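Local coordinates for uncharacterized protein TP-0789 domain-containing protein (Nitrosomonas europaea ATCC 19718, PDB 3BUU), which is of unknown function but belongs to the LolA superfamily, whose fold suggests a role in binding or carrying lipid or lipoprotein, at residues Leu170-Asn178 / Pro188-Leu197. Residues are numbered along the deposited sequence; the frame is centred on the assembly and turned at random. Where two conformers were deposited one is given.
Sequences LLKTSRYEN and PTRIIMEDAL
The carbonyl oxygen of Asn-178 is gripped twice by Thr-189: OG1 donates to Asn-178 O at 2.8 Å, lying in the carbonyl plane on a lone pair, while the backbone N of Thr-189 reaches the same oxygen from above that plane, at 3.0 Å. A chi1 of 69° puts OG1 between the backbone N and carbonyl carbon of Thr-189, where it joins the N at Asn-178 O. Next along, Thr-189 and Arg-190 both face Glu-177, a classic beta bulge, and from there regular antiparallel pairing runs to Thr-173 and Glu-194.

The two faces of this pairing differ in character. On one, the guanidinium of Arg-175 lies with a face over Ile-192, NH2 coming to 3.5 Å from CG2, and meets carboxylates at its edge. Arg-175 NE donates to Glu-177 OE2 at 3.1 Å, nearly straight at 167°, and a long, less certain salt bridge joins NH1 to Glu-194 OE1 at 3.8 Å. CD1 of Ile-192 comes to 3.4 Å from Glu-177 CD. An alanine in place of Glu-177 is likely to leave Arg-175 NE without this charged mate, its guanidinium less restrained, and uncover the tip of Ile-192. On the other face, Tyr-176 CD1 lies 3.9 Å from CG1 of Ile-191 in one of that residue's two conformers, with Pro-188 alongside and Arg-20 of helix 9-20 against all three. Lys-172 NZ forms a salt bridge with Asp-105 and a hydrogen bond with Gln-100 O.

Together the strands form a bulged antiparallel beta hairpin, consistent with the curved beta structure of LolA-like proteins.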
loop_
_atom_site.group_PDB
_atom_site.type_symbol
_atom_site.label_atom_id
_atom_site.label_comp_id
_atom_site.label_asym_id
_atom_site.label_seq_id
_atom_site.Cartn_x
_atom_site.Cartn_y
_atom_site.Cartn_z
ATOM N N LEU A 170 -3.498 13.496 -12.294
ATOM C CA LEU A 170 -2.544 13.133 -11.258
ATOM C C LEU A 170 -3.127 13.456 -9.900
ATOM O O LEU A 170 -3.531 14.600 -9.659
ATOM C CB LEU A 170 -1.236 13.879 -11.475
ATOM C CG LEU A 170 -0.095 13.588 -10.493
ATOM C CD1 LEU A 170 0.430 12.172 -10.601
ATOM C CD2 LEU A 170 1.057 14.530 -10.695
ATOM N N LEU A 171 -3.120 12.481 -9.003
ATOM C CA LEU A 171 -3.651 12.672 -7.663
ATOM C C LEU A 171 -2.584 12.783 -6.590
ATOM O O LEU A 171 -2.724 13.595 -5.677
ATOM C CB LEU A 171 -4.570 11.545 -7.310
ATOM C CG LEU A 171 -5.834 11.479 -8.170
ATOM C CD1 LEU A 171 -6.705 10.293 -7.713
ATOM C CD2 LEU A 171 -6.621 12.794 -8.131
ATOM N N LYS A 172 -1.535 11.970 -6.698
ATOM C CA LYS A 172 -0.519 11.972 -5.666
ATOM C C LYS A 172 0.688 11.245 -6.219
ATOM O O LYS A 172 0.619 10.601 -7.257
ATOM C CB LYS A 172 -1.018 11.336 -4.352
ATOM C CG LYS A 172 -1.331 9.878 -4.447
ATOM C CD LYS A 172 -1.937 9.287 -3.180
ATOM C CE LYS A 172 -2.035 7.759 -3.238
ATOM N NZ LYS A 172 -2.808 7.251 -2.085
ATOM N N THR A 173 1.788 11.374 -5.497
ATOM C CA THR A 173 3.017 10.722 -5.857
ATOM C C THR A 173 3.566 10.017 -4.624
ATOM O O THR A 173 3.243 10.378 -3.492
ATOM C CB THR A 173 4.058 11.756 -6.349
ATOM O OG1 THR A 173 4.285 12.714 -5.317
ATOM C CG2 THR A 173 3.607 12.468 -7.603
ATOM N N SER A 174 4.368 8.986 -4.835
ATOM C CA SER A 174 5.044 8.330 -3.748
ATOM C C SER A 174 6.526 8.182 -4.070
ATOM O O SER A 174 6.924 8.158 -5.235
ATOM C CB SER A 174 4.441 6.975 -3.436
ATOM O OG SER A 174 4.678 6.122 -4.524
ATOM N N ARG A 175 7.314 8.081 -3.019
ATOM C CA ARG A 175 8.738 7.765 -3.097
ATOM C C ARG A 175 9.042 6.657 -2.093
ATOM O O ARG A 175 8.510 6.644 -0.993
ATOM C CB ARG A 175 9.572 8.999 -2.670
ATOM C CG ARG A 175 9.392 10.208 -3.480
ATOM C CD ARG A 175 10.417 11.263 -3.051
ATOM N NE ARG A 175 10.550 11.603 -1.619
ATOM C CZ ARG A 175 9.800 12.503 -0.979
ATOM N NH1 ARG A 175 8.783 13.103 -1.594
ATOM N NH2 ARG A 175 10.046 12.785 0.292
ATOM N N TYR A 176 9.931 5.755 -2.502
ATOM C CA TYR A 176 10.346 4.619 -1.685
ATOM C C TYR A 176 11.731 4.934 -1.116
ATOM O O TYR A 176 12.645 5.195 -1.883
ATOM C CB TYR A 176 10.425 3.390 -2.573
ATOM C CG TYR A 176 9.118 2.919 -3.132
ATOM C CD1 TYR A 176 8.404 1.904 -2.495
ATOM C CD2 TYR A 176 8.591 3.485 -4.293
ATOM C CE1 TYR A 176 7.234 1.432 -3.002
ATOM C CE2 TYR A 176 7.404 3.027 -4.786
ATOM C CZ TYR A 176 6.709 2.000 -4.158
ATOM O OH TYR A 176 5.505 1.549 -4.675
ATOM N N GLU A 177 11.896 4.790 0.191
ATOM C CA GLU A 177 13.122 5.201 0.840
ATOM C C GLU A 177 13.513 4.236 1.973
ATOM O O GLU A 177 12.748 3.346 2.360
ATOM C CB GLU A 177 13.006 6.646 1.361
ATOM C CG GLU A 177 12.837 7.643 0.216
ATOM C CD GLU A 177 13.020 9.083 0.534
ATOM O OE1 GLU A 177 13.272 9.390 1.705
ATOM O OE2 GLU A 177 12.860 9.915 -0.401
ATOM N N ASN A 178 14.706 4.481 2.522
ATOM C CA ASN A 178 15.164 3.806 3.750
ATOM C C ASN A 178 15.216 2.281 3.585
ATOM O O ASN A 178 14.560 1.537 4.293
ATOM C CB ASN A 178 14.352 4.225 4.986
ATOM C CG ASN A 178 14.544 5.672 5.346
ATOM O OD1 ASN A 178 15.316 6.389 4.720
ATOM N ND2 ASN A 178 13.857 6.106 6.381
ATOM N N PRO A 188 12.307 -1.297 1.026
ATOM C CA PRO A 188 12.059 0.065 1.502
ATOM C C PRO A 188 11.278 0.018 2.815
ATOM O O PRO A 188 10.332 -0.736 2.925
ATOM C CB PRO A 188 11.218 0.662 0.384
ATOM C CG PRO A 188 10.482 -0.522 -0.241
ATOM C CD PRO A 188 11.490 -1.676 -0.152
ATOM N N THR A 189 11.706 0.783 3.791
ATOM C CA THR A 189 10.981 0.838 5.033
ATOM C C THR A 189 10.262 2.152 5.251
ATOM O O THR A 189 9.542 2.301 6.236
ATOM C CB THR A 189 11.871 0.540 6.238
ATOM O OG1 THR A 189 12.801 1.604 6.421
ATOM C CG2 THR A 189 12.611 -0.782 6.066
ATOM N N ARG A 190 10.409 3.091 4.308
ATOM C CA ARG A 190 9.672 4.323 4.335
ATOM C C ARG A 190 9.054 4.569 2.976
ATOM O O ARG A 190 9.720 4.416 1.936
ATOM C CB ARG A 190 10.597 5.469 4.712
ATOM C CG ARG A 190 9.903 6.814 4.627
ATOM C CD ARG A 190 10.778 7.894 5.214
ATOM N NE ARG A 190 10.652 7.844 6.659
ATOM C CZ ARG A 190 10.932 8.853 7.471
ATOM N NH1 ARG A 190 11.476 9.970 6.994
ATOM N NH2 ARG A 190 10.681 8.730 8.762
ATOM N N ILE A 191 7.788 4.956 2.971
ATOM C CA ILE A 191 7.210 5.472 1.747
ATOM C C ILE A 191 6.642 6.827 2.074
ATOM O O ILE A 191 6.019 7.024 3.109
ATOM C CB ILE A 191 6.110 4.560 1.146
ATOM C CG1 ILE A 191 6.656 3.202 0.702
ATOM C CG2 ILE A 191 5.457 5.259 -0.055
ATOM C CD1 ILE A 191 5.556 2.171 0.409
ATOM N N ILE A 192 6.890 7.775 1.179
ATOM C CA ILE A 192 6.365 9.142 1.329
ATOM C C ILE A 192 5.349 9.386 0.254
ATOM O O ILE A 192 5.673 9.257 -0.906
ATOM C CB ILE A 192 7.499 10.173 1.264
ATOM C CG1 ILE A 192 8.608 9.827 2.284
ATOM C CG2 ILE A 192 6.957 11.579 1.494
ATOM C CD1 ILE A 192 9.770 9.159 1.628
HETATM N N MSE A 193 4.136 9.727 0.659
HETATM C CA MSE A 193 3.027 9.985 -0.273
HETATM C C MSE A 193 2.648 11.441 -0.193
HETATM O O MSE A 193 2.290 11.935 0.872
HETATM C CB MSE A 193 1.800 9.108 0.011
HETATM C CG MSE A 193 2.076 7.626 -0.292
HETATM SE SE MSE A 193 0.490 6.540 -0.314
HETATM C CE MSE A 193 1.393 5.005 -0.877
ATOM N N GLU A 194 2.713 12.115 -1.342
ATOM C CA GLU A 194 2.540 13.561 -1.424
ATOM C C GLU A 194 1.290 13.849 -2.259
ATOM O O GLU A 194 1.105 13.277 -3.344
ATOM C CB GLU A 194 3.803 14.133 -2.092
ATOM C CG GLU A 194 3.826 15.658 -2.271
ATOM C CD GLU A 194 5.093 16.126 -3.016
ATOM O OE1 GLU A 194 6.083 15.366 -2.995
ATOM O OE2 GLU A 194 5.120 17.230 -3.625
ATOM N N ASP A 195 0.422 14.731 -1.761
ATOM C CA ASP A 195 -0.712 15.200 -2.553
ATOM C C ASP A 195 -0.197 15.959 -3.770
ATOM O O ASP A 195 0.678 16.801 -3.628
ATOM C CB ASP A 195 -1.567 16.127 -1.715
ATOM C CG ASP A 195 -2.929 16.403 -2.337
ATOM O OD1 ASP A 195 -3.248 15.947 -3.464
ATOM O OD2 ASP A 195 -3.691 17.122 -1.681
ATOM N N ALA A 196 -0.754 15.651 -4.948
ATOM C CA ALA A 196 -0.460 16.415 -6.164
ATOM C C ALA A 196 -1.397 17.582 -6.371
ATOM O O ALA A 196 -1.167 18.386 -7.255
ATOM C CB ALA A 196 -0.466 15.531 -7.389
ATOM N N LEU A 197 -2.462 17.643 -5.579
ATOM C CA LEU A 197 -3.448 18.695 -5.661
ATOM C C LEU A 197 -3.119 19.809 -4.663
ATOM O O LEU A 197 -1.962 20.247 -4.584
ATOM C CB LEU A 197 -4.852 18.104 -5.516
ATOM C CG LEU A 197 -5.185 17.016 -6.585
ATOM C CD1 LEU A 197 -6.616 16.434 -6.449
ATOM C CD2 LEU A 197 -4.866 17.416 -8.042
HETATM O O HOH W 1 2.644 14.882 -5.720
HETATM O O HOH W 2 6.402 11.471 -2.905
HETATM O O HOH W 3 11.973 4.063 7.797
#